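Local coordinates for probable antibiotics synthesis protein (Thermus thermophilus, PDB 1V70) that is of unknown function but adopts the cupin fold, probably binds a metal ion and may take part in antibiotic synthesis, at residues A[51-57]-A[95-101]; A[59-65]-A[84-90]. All coordinates share one frame; numbering follows the deposited sequence.

Interaction 1 (A[51-57]-A[95-101]); sequences KVYYALE and ALLLVVT
The carbonyl oxygen of Leu-96 accepts two backbone N-H groups: Leu-56 N at 2.9 Å and Glu-57 N at 3.2 Å, the second on a lone pair in the carbonyl plane. Two residues facing one define a classic beta bulge, and the register slips by one between Ala-55/Leu-97 and Glu-57/Leu-96. Leu-56 turns its side chain over the opposite strand, where CD1 lies 4.0 Å from Leu-98 CB. Before the bulge, paired bonds join Val-52 to Val-100 and Tyr-54 to Leu-98. A water donates to Val-52 O and, at 2.8 Å, to Leu-98 O, giving each carbonyl a second donor. On the face of Lys-51, Tyr-53 and Ala-55, Val-99 sends CG2 to Tyr-53 CD1 (3.9 Å) and, in the lysine conformer described, CG1 to Lys-51 CG (3.7 Å). In that conformer the chain bends at chi3 (-65°) and NZ bonds to His-85 NE2, while Tyr-53 OH bonds to Gln-41. On the face of Val-52, Tyr-54 and Val-100, Tyr-30 of the second subunit meets Val-52 and Tyr-54, and the two copies of Val-100 meet. Such a twisted antiparallel pair, bulged where the chain turns a corner, belongs to the larger sheet of a cupin beta-barrel.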
ATOM      1  N   LYS A  51      -6.010   7.975  -5.147  1.00 12.50           N
ATOM      2  CA  LYS A  51      -5.393   6.703  -5.489  1.00 12.65           C
ATOM      3  C   LYS A  51      -3.879   6.802  -5.389  1.00 12.17           C
ATOM      4  O   LYS A  51      -3.294   7.841  -5.689  1.00 11.93           O
ATOM      5  CB  LYS A  51      -5.791   6.275  -6.908  1.00 14.31           C
ATOM      6  CG  LYS A  51      -5.165   4.959  -7.344  0.50 14.40           C
ATOM      7  CD  LYS A  51      -5.464   4.643  -8.799  0.50 17.12           C
ATOM      8  CE  LYS A  51      -6.941   4.402  -9.019  0.50 17.59           C
ATOM      9  NZ  LYS A  51      -7.226   4.103 -10.447  0.50 16.42           N
ATOM     10  N   VAL A  52      -3.249   5.725  -4.940  1.00 11.22           N
ATOM     11  CA  VAL A  52      -1.798   5.679  -4.843  1.00 10.62           C
ATOM     12  C   VAL A  52      -1.292   4.403  -5.505  1.00  9.46           C
ATOM     13  O   VAL A  52      -1.787   3.306  -5.224  1.00 10.26           O
ATOM     14  CB  VAL A  52      -1.299   5.687  -3.378  1.00 10.02           C
ATOM     15  CG1 VAL A  52       0.225   5.585  -3.348  1.00 11.70           C
ATOM     16  CG2 VAL A  52      -1.751   6.956  -2.676  1.00 12.49           C
ATOM     17  N   TYR A  53      -0.323   4.562  -6.402  1.00  9.26           N
ATOM     18  CA  TYR A  53       0.306   3.443  -7.102  1.00 10.06           C
ATOM     19  C   TYR A  53       1.669   3.209  -6.462  1.00  9.66           C
ATOM     20  O   TYR A  53       2.423   4.162  -6.254  1.00  9.88           O
ATOM     21  CB  TYR A  53       0.570   3.782  -8.570  1.00 10.66           C
ATOM     22  CG  TYR A  53      -0.641   4.035  -9.433  1.00 11.33           C
ATOM     23  CD1 TYR A  53      -1.404   2.980  -9.937  1.00 11.21           C
ATOM     24  CD2 TYR A  53      -0.980   5.331  -9.810  1.00 13.54           C
ATOM     25  CE1 TYR A  53      -2.468   3.214 -10.805  1.00 11.75           C
ATOM     26  CE2 TYR A  53      -2.040   5.576 -10.673  1.00 14.40           C
ATOM     27  CZ  TYR A  53      -2.775   4.517 -11.169  1.00 13.34           C
ATOM     28  OH  TYR A  53      -3.799   4.764 -12.055  1.00 15.58           O
ATOM     29  N   TYR A  54       1.991   1.957  -6.155  1.00  8.79           N
ATOM     30  CA  TYR A  54       3.292   1.607  -5.586  1.00  9.17           C
ATOM     31  C   TYR A  54       3.857   0.470  -6.436  1.00  8.90           C
ATOM     32  O   TYR A  54       3.186  -0.541  -6.651  1.00  8.83           O
ATOM     33  CB  TYR A  54       3.158   1.149  -4.133  1.00  9.77           C
ATOM     34  CG  TYR A  54       4.457   0.626  -3.551  1.00  9.72           C
ATOM     35  CD1 TYR A  54       5.501   1.492  -3.229  1.00 11.28           C
ATOM     36  CD2 TYR A  54       4.654  -0.742  -3.354  1.00 12.30           C
ATOM     37  CE1 TYR A  54       6.711   1.009  -2.726  1.00 11.85           C
ATOM     38  CE2 TYR A  54       5.859  -1.234  -2.853  1.00 13.34           C
ATOM     39  CZ  TYR A  54       6.880  -0.353  -2.542  1.00 12.13           C
ATOM     40  OH  TYR A  54       8.069  -0.832  -2.036  1.00 14.45           O
ATOM     41  N   ALA A  55       5.077   0.636  -6.933  1.00  8.42           N
ATOM     42  CA  ALA A  55       5.687  -0.396  -7.771  1.00  8.96           C
ATOM     43  C   ALA A  55       6.348  -1.512  -6.964  1.00  9.94           C
ATOM     44  O   ALA A  55       7.288  -1.273  -6.203  1.00 10.77           O
ATOM     45  CB  ALA A  55       6.705   0.241  -8.726  1.00 10.21           C
ATOM     46  N   LEU A  56       5.843  -2.733  -7.135  1.00 10.76           N
ATOM     47  CA  LEU A  56       6.380  -3.906  -6.449  1.00 11.39           C
ATOM     48  C   LEU A  56       7.451  -4.565  -7.313  1.00 12.59           C
ATOM     49  O   LEU A  56       8.500  -4.977  -6.815  1.00 14.26           O
ATOM     50  CB  LEU A  56       5.265  -4.919  -6.173  1.00 12.03           C
ATOM     51  CG  LEU A  56       4.177  -4.504  -5.181  1.00 11.98           C
ATOM     52  CD1 LEU A  56       3.000  -5.464  -5.292  1.00 13.88           C
ATOM     53  CD2 LEU A  56       4.743  -4.489  -3.767  1.00 15.32           C
ATOM     54  N   GLU A  57       7.173  -4.667  -8.610  1.00 13.43           N
ATOM     55  CA  GLU A  57       8.068  -5.310  -9.590  1.00 15.02           C
ATOM     56  C   GLU A  57       7.961  -4.593 -10.917  1.00 14.36           C
ATOM     57  O   GLU A  57       6.896  -4.160 -11.336  1.00 14.54           O
ATOM     58  CB  GLU A  57       7.711  -6.793  -9.806  1.00 18.67           C
ATOM     59  CG  GLU A  57       7.700  -7.648  -8.541  1.00 25.38           C
ATOM     60  CD  GLU A  57       7.562  -9.119  -8.915  1.00 29.57           C
ATOM     61  OE1 GLU A  57       6.727  -9.429  -9.752  1.00 32.65           O
ATOM     62  OE2 GLU A  57       8.292  -9.932  -8.359  1.00 33.13           O
ATOM     63  N   ALA A  95       5.027  -5.984 -14.990  1.00 12.20           N
ATOM     64  CA  ALA A  95       5.093  -5.067 -13.862  1.00 11.12           C
ATOM     65  C   ALA A  95       3.947  -5.400 -12.918  1.00 11.37           C
ATOM     66  O   ALA A  95       2.868  -5.809 -13.357  1.00 11.09           O
ATOM     67  CB  ALA A  95       4.981  -3.619 -14.340  1.00 12.22           C
ATOM     68  N   LEU A  96       4.196  -5.238 -11.623  1.00 11.03           N
ATOM     69  CA  LEU A  96       3.200  -5.505 -10.592  1.00 10.81           C
ATOM     70  C   LEU A  96       3.129  -4.295  -9.673  1.00  9.99           C
ATOM     71  O   LEU A  96       4.151  -3.830  -9.173  1.00 10.19           O
ATOM     72  CB  LEU A  96       3.586  -6.734  -9.765  1.00 11.40           C
ATOM     73  CG  LEU A  96       2.508  -7.263  -8.815  0.50 10.15           C
ATOM     74  CD1 LEU A  96       1.299  -7.731  -9.618  0.50 11.18           C
ATOM     75  CD2 LEU A  96       3.071  -8.409  -7.994  0.50 11.99           C
ATOM     76  N   LEU A  97       1.916  -3.803  -9.448  1.00  8.96           N
ATOM     77  CA  LEU A  97       1.709  -2.636  -8.599  1.00  8.96           C
ATOM     78  C   LEU A  97       0.741  -2.929  -7.472  1.00  8.86           C
ATOM     79  O   LEU A  97      -0.166  -3.746  -7.624  1.00  9.89           O
ATOM     80  CB  LEU A  97       1.114  -1.484  -9.416  1.00  9.18           C
ATOM     81  CG  LEU A  97       1.734  -1.173 -10.776  1.00 10.03           C
ATOM     82  CD1 LEU A  97       0.916  -0.092 -11.464  1.00 10.75           C
ATOM     83  CD2 LEU A  97       3.179  -0.745 -10.594  1.00 10.81           C
ATOM     84  N   LEU A  98       0.954  -2.265  -6.342  1.00  8.18           N
ATOM     85  CA  LEU A  98       0.055  -2.346  -5.201  1.00  9.30           C
ATOM     86  C   LEU A  98      -0.682  -1.016  -5.361  1.00  8.58           C
ATOM     87  O   LEU A  98      -0.057   0.056  -5.362  1.00  9.07           O
ATOM     88  CB  LEU A  98       0.834  -2.392  -3.888  1.00 10.35           C
ATOM     89  CG  LEU A  98      -0.009  -2.377  -2.607  1.00 13.71           C
ATOM     90  CD1 LEU A  98      -1.011  -3.520  -2.615  1.00 17.25           C
ATOM     91  CD2 LEU A  98       0.911  -2.483  -1.404  1.00 18.03           C
ATOM     92  N   VAL A  99      -1.999  -1.084  -5.522  1.00 10.19           N
ATOM     93  CA  VAL A  99      -2.808   0.106  -5.754  1.00 10.08           C
ATOM     94  C   VAL A  99      -3.899   0.268  -4.712  1.00 10.28           C
ATOM     95  O   VAL A  99      -4.685  -0.654  -4.474  1.00 12.03           O
ATOM     96  CB  VAL A  99      -3.461   0.041  -7.156  1.00 10.44           C
ATOM     97  CG1 VAL A  99      -4.129   1.366  -7.494  1.00 12.10           C
ATOM     98  CG2 VAL A  99      -2.415  -0.320  -8.200  1.00 11.37           C
ATOM     99  N   VAL A 100      -3.948   1.444  -4.099  1.00 10.32           N
ATOM    100  CA  VAL A 100      -4.944   1.733  -3.079  1.00 11.32           C
ATOM    101  C   VAL A 100      -5.820   2.897  -3.520  1.00 11.33           C
ATOM    102  O   VAL A 100      -5.316   3.937  -3.950  1.00 11.85           O
ATOM    103  CB  VAL A 100      -4.278   2.101  -1.735  1.00 12.95           C
ATOM    104  CG1 VAL A 100      -5.347   2.364  -0.677  1.00 15.83           C
ATOM    105  CG2 VAL A 100      -3.353   0.983  -1.284  1.00 13.44           C
ATOM    106  N   THR A 101      -7.131   2.712  -3.417  1.00 11.86           N
ATOM    107  CA  THR A 101      -8.093   3.742  -3.790  1.00 13.33           C
ATOM    108  C   THR A 101      -9.007   3.960  -2.591  1.00 13.32           C
ATOM    109  O   THR A 101      -9.524   3.001  -2.019  1.00 14.04           O
ATOM    110  CB  THR A 101      -8.950   3.301  -4.992  1.00 13.70           C
ATOM    111  OG1 THR A 101      -8.097   2.887  -6.065  1.00 14.39           O
ATOM    112  CG2 THR A 101      -9.830   4.451  -5.467  1.00 15.06           C
TER
HETATM  113  O   HOH W   1      -0.349   1.845  -3.233  1.00 10.06           O

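Interaction 2 (A[59-65]-A[84-90]); sequences EVVVRVG and PHGVRNE
Strands 60-64 and 85-88 run antiparallel at 168°, their axes 4.6 Å apart, and hydrogen-bonded pairs Val-61/Arg-88 and Arg-63/Gly-86 alternate with non-hydrogen-bonded pairs Val-62/Val-87 and Val-64/His-85. They are the central strands of the smaller sheet of the cupin barrel, flanked by strands 40-44 and 67-71. The bonds donated by strand 60-64 are nearly straight: Val-61 N reaches Arg-88 O at 2.8 Å with an N-H...O angle of 176°. Those donated by Arg-88 and Gly-86 are more bent. The ladder runs on past the strand end, where Gly-65 N bonds to Pro-84 O.

Toward the larger sheet, Val-60 CG2 and Val-87 CG2 pack together; their very short separation is doubtful, since Val-87 has two conformers. Both valines also pack on Leu-97. His-85 carries CG between its backbone N and carbonyl carbon (chi1 63°), which leads the ring away from strand 60-64; ND1 bonds to Ala-83 O, and the ring meets those of His-44 and His-46.

On the other face, Val-61 CG1 lies over one face of the Arg-88 guanidinium, 3.7 Å from NH2. In the plane of that group, Arg-88 NE meets the anti lone pair of Glu-90 OE2 at 3.3 Å in a salt bridge, and NH1 forms another with Glu-68; these carboxylates probably fix the group's rotation. A water spans the strand ends, donating to Glu-59 O and accepting from Glu-90 N. At the far end Arg-63, bent at chi2, curls back on its own chain, its NE donating a short, bent bond to Gly-65 O (2.6 Å), which lies tilted out of the guanidinium plane.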
ATOM      1  N   GLU A  59       8.720  -1.779 -14.071  1.00 15.89           N
ATOM      2  CA  GLU A  59       8.562  -0.336 -14.103  1.00 16.54           C
ATOM      3  C   GLU A  59       7.428   0.054 -15.046  1.00 15.61           C
ATOM      4  O   GLU A  59       7.179  -0.586 -16.060  1.00 16.57           O
ATOM      5  CB  GLU A  59       9.892   0.307 -14.539  1.00 20.21           C
ATOM      6  CG  GLU A  59      10.312  -0.063 -15.969  1.00 25.89           C
ATOM      7  CD  GLU A  59      11.681   0.508 -16.281  1.00 29.31           C
ATOM      8  OE1 GLU A  59      11.956   0.779 -17.441  1.00 31.85           O
ATOM      9  OE2 GLU A  59      12.484   0.635 -15.360  1.00 31.40           O
ATOM     10  N   VAL A  60       6.717   1.099 -14.644  1.00 13.37           N
ATOM     11  CA  VAL A  60       5.580   1.585 -15.407  1.00 12.60           C
ATOM     12  C   VAL A  60       5.653   3.095 -15.524  1.00 12.12           C
ATOM     13  O   VAL A  60       6.365   3.758 -14.766  1.00 12.30           O
ATOM     14  CB  VAL A  60       4.235   1.231 -14.718  1.00 11.65           C
ATOM     15  CG1 VAL A  60       4.053  -0.279 -14.664  1.00 13.35           C
ATOM     16  CG2 VAL A  60       4.195   1.820 -13.309  1.00 14.01           C
ATOM     17  N   VAL A  61       4.919   3.630 -16.487  1.00 11.65           N
ATOM     18  CA  VAL A  61       4.848   5.067 -16.674  1.00 12.37           C
ATOM     19  C   VAL A  61       3.516   5.476 -16.064  1.00 12.08           C
ATOM     20  O   VAL A  61       2.455   5.039 -16.517  1.00 13.69           O
ATOM     21  CB  VAL A  61       4.857   5.461 -18.164  1.00 13.35           C
ATOM     22  CG1 VAL A  61       4.677   6.967 -18.297  1.00 14.47           C
ATOM     23  CG2 VAL A  61       6.162   5.029 -18.812  1.00 16.02           C
ATOM     24  N   VAL A  62       3.572   6.284 -15.015  1.00 10.64           N
ATOM     25  CA  VAL A  62       2.359   6.753 -14.360  1.00 10.80           C
ATOM     26  C   VAL A  62       2.060   8.172 -14.821  1.00 11.19           C
ATOM     27  O   VAL A  62       2.963   9.008 -14.916  1.00 11.82           O
ATOM     28  CB  VAL A  62       2.493   6.732 -12.808  1.00 10.49           C
ATOM     29  CG1 VAL A  62       3.687   7.561 -12.372  0.50 13.15           C
ATOM     30  CG2 VAL A  62       1.218   7.253 -12.166  0.50  9.25           C
ATOM     31  N   ARG A  63       0.796   8.432 -15.134  1.00 10.42           N
ATOM     32  CA  ARG A  63       0.376   9.757 -15.569  1.00 10.58           C
ATOM     33  C   ARG A  63      -0.603  10.309 -14.548  1.00 10.45           C
ATOM     34  O   ARG A  63      -1.564   9.633 -14.165  1.00 11.18           O
ATOM     35  CB  ARG A  63      -0.293   9.676 -16.950  1.00 11.98           C
ATOM     36  CG  ARG A  63      -0.766  11.017 -17.529  1.00 13.44           C
ATOM     37  CD  ARG A  63      -2.204  11.338 -17.139  1.00 16.02           C
ATOM     38  NE  ARG A  63      -2.644  12.639 -17.650  1.00 16.76           N
ATOM     39  CZ  ARG A  63      -2.931  12.909 -18.923  1.00 16.33           C
ATOM     40  NH1 ARG A  63      -2.836  11.972 -19.858  1.00 17.44           N
ATOM     41  NH2 ARG A  63      -3.311  14.135 -19.264  1.00 15.40           N
ATOM     42  N   VAL A  64      -0.338  11.523 -14.079  1.00 10.37           N
ATOM     43  CA  VAL A  64      -1.220  12.190 -13.131  1.00 11.69           C
ATOM     44  C   VAL A  64      -1.275  13.647 -13.557  1.00 12.23           C
ATOM     45  O   VAL A  64      -0.260  14.343 -13.541  1.00 13.27           O
ATOM     46  CB  VAL A  64      -0.697  12.111 -11.679  1.00 11.77           C
ATOM     47  CG1 VAL A  64      -1.634  12.873 -10.754  1.00 13.05           C
ATOM     48  CG2 VAL A  64      -0.592  10.654 -11.240  1.00 12.97           C
ATOM     49  N   GLY A  65      -2.457  14.099 -13.956  1.00 12.60           N
ATOM     50  CA  GLY A  65      -2.588  15.475 -14.397  1.00 13.39           C
ATOM     51  C   GLY A  65      -1.771  15.698 -15.656  1.00 14.37           C
ATOM     52  O   GLY A  65      -1.854  14.915 -16.600  1.00 14.72           O
ATOM     53  N   PRO A  84      -6.864  13.530 -13.696  1.00 14.46           N
ATOM     54  CA  PRO A  84      -6.875  12.421 -14.652  1.00 13.67           C
ATOM     55  C   PRO A  84      -5.613  11.610 -14.374  1.00 13.28           C
ATOM     56  O   PRO A  84      -4.530  12.176 -14.217  1.00 14.50           O
ATOM     57  CB  PRO A  84      -6.828  13.131 -16.003  1.00 14.76           C
ATOM     58  CG  PRO A  84      -7.547  14.425 -15.716  1.00 15.91           C
ATOM     59  CD  PRO A  84      -6.948  14.825 -14.394  1.00 16.12           C
ATOM     60  N   HIS A  85      -5.743  10.292 -14.294  1.00 11.30           N
ATOM     61  CA  HIS A  85      -4.579   9.463 -14.008  1.00 10.67           C
ATOM     62  C   HIS A  85      -4.657   8.094 -14.666  1.00 10.25           C
ATOM     63  O   HIS A  85      -5.742   7.576 -14.933  1.00 10.61           O
ATOM     64  CB  HIS A  85      -4.425   9.279 -12.493  1.00 11.03           C
ATOM     65  CG  HIS A  85      -5.571   8.553 -11.862  1.00 10.26           C
ATOM     66  ND1 HIS A  85      -6.786   9.153 -11.613  1.00 12.32           N
ATOM     67  CD2 HIS A  85      -5.713   7.255 -11.504  1.00 12.26           C
ATOM     68  CE1 HIS A  85      -7.628   8.255 -11.134  1.00 12.99           C
ATOM     69  NE2 HIS A  85      -7.001   7.095 -11.059  1.00 14.19           N
ATOM     70  N   GLY A  86      -3.491   7.515 -14.919  1.00  9.94           N
ATOM     71  CA  GLY A  86      -3.432   6.199 -15.521  1.00 10.59           C
ATOM     72  C   GLY A  86      -2.028   5.652 -15.397  1.00 10.69           C
ATOM     73  O   GLY A  86      -1.132   6.336 -14.895  1.00 10.66           O
ATOM     74  N   VAL A  87      -1.832   4.418 -15.837  1.00  9.84           N
ATOM     75  CA  VAL A  87      -0.517   3.796 -15.784  1.00 10.58           C
ATOM     76  C   VAL A  87      -0.353   2.892 -16.997  1.00 10.83           C
ATOM     77  O   VAL A  87      -1.297   2.217 -17.409  1.00 11.55           O
ATOM     78  CB  VAL A  87      -0.314   2.985 -14.467  1.00 11.73           C
ATOM     79  CG1 VAL A  87      -1.305   1.833 -14.389  0.50 11.54           C
ATOM     80  CG2 VAL A  87       1.104   2.478 -14.387  0.50 12.08           C
ATOM     81  N   ARG A  88       0.841   2.898 -17.578  1.00 11.98           N
ATOM     82  CA  ARG A  88       1.148   2.142 -18.790  1.00 13.63           C
ATOM     83  C   ARG A  88       2.446   1.359 -18.623  1.00 13.11           C
ATOM     84  O   ARG A  88       3.437   1.859 -18.109  1.00 14.12           O
ATOM     85  CB  ARG A  88       1.307   3.103 -19.972  1.00 16.28           C
ATOM     86  CG  ARG A  88       0.181   4.121 -20.100  1.00 20.44           C
ATOM     87  CD  ARG A  88       0.270   4.919 -21.406  1.00 22.92           C
ATOM     88  NE  ARG A  88       1.657   5.282 -21.712  1.00 27.30           N
ATOM     89  CZ  ARG A  88       2.064   6.534 -21.404  1.00 27.91           C
ATOM     90  NH1 ARG A  88       1.241   7.367 -20.791  1.00 29.50           N
ATOM     91  NH2 ARG A  88       3.300   6.926 -21.746  1.00 28.69           N
ATOM     92  N   ASN A  89       2.487   0.117 -19.090  1.00 12.17           N
ATOM     93  CA  ASN A  89       3.728  -0.632 -19.046  1.00 12.67           C
ATOM     94  C   ASN A  89       4.361  -0.493 -20.425  1.00 13.69           C
ATOM     95  O   ASN A  89       3.944  -1.155 -21.377  1.00 15.03           O
ATOM     96  CB  ASN A  89       3.482  -2.112 -18.740  1.00 12.77           C
ATOM     97  CG  ASN A  89       4.774  -2.886 -18.591  1.00 12.40           C
ATOM     98  OD1 ASN A  89       5.841  -2.398 -18.965  1.00 14.26           O
ATOM     99  ND2 ASN A  89       4.688  -4.100 -18.055  1.00 13.68           N
ATOM    100  N   GLU A  90       5.348   0.390 -20.530  1.00 14.88           N
ATOM    101  CA  GLU A  90       6.033   0.616 -21.801  1.00 18.43           C
ATOM    102  C   GLU A  90       7.374  -0.113 -21.841  1.00 19.14           C
ATOM    103  O   GLU A  90       8.191   0.114 -22.724  1.00 21.51           O
ATOM    104  CB  GLU A  90       6.279   2.123 -21.997  1.00 20.66           C
ATOM    105  CG  GLU A  90       4.991   2.954 -22.159  1.00 25.62           C
ATOM    106  CD  GLU A  90       4.210   2.541 -23.392  1.00 29.19           C
ATOM    107  OE1 GLU A  90       4.760   1.861 -24.250  1.00 32.41           O
ATOM    108  OE2 GLU A  90       3.048   2.922 -23.489  1.00 32.30           O
TER
HETATM  109  O   HOH W   2       7.010   1.111 -18.345  1.00 17.12           O

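Interaction 2 is nested within the loop closed by interaction 1: the chain passes through 51-57, 59-65, 84-90 and 95-101 in that order. Their centres lie 11 Å apart, one in each of the barrel's two antiparallel sheets, with interaction 1 about 4 Å from the chain centre and interaction 2 about 9 Å. Side chains join the sheets at both ends. At one, Tyr-53 OH lies 3.2 Å from His-85 CD2; at the other, Ala-95 CB lies 3.5 Å from Val-60 CG1. Tyr-53 and Leu-97 fill the interior between them. His-85, His-44 and His-46 cluster inside, as ligands do in metal-binding cupins, although no metal ion is seen with them here, while both interactions also touch the second subunit.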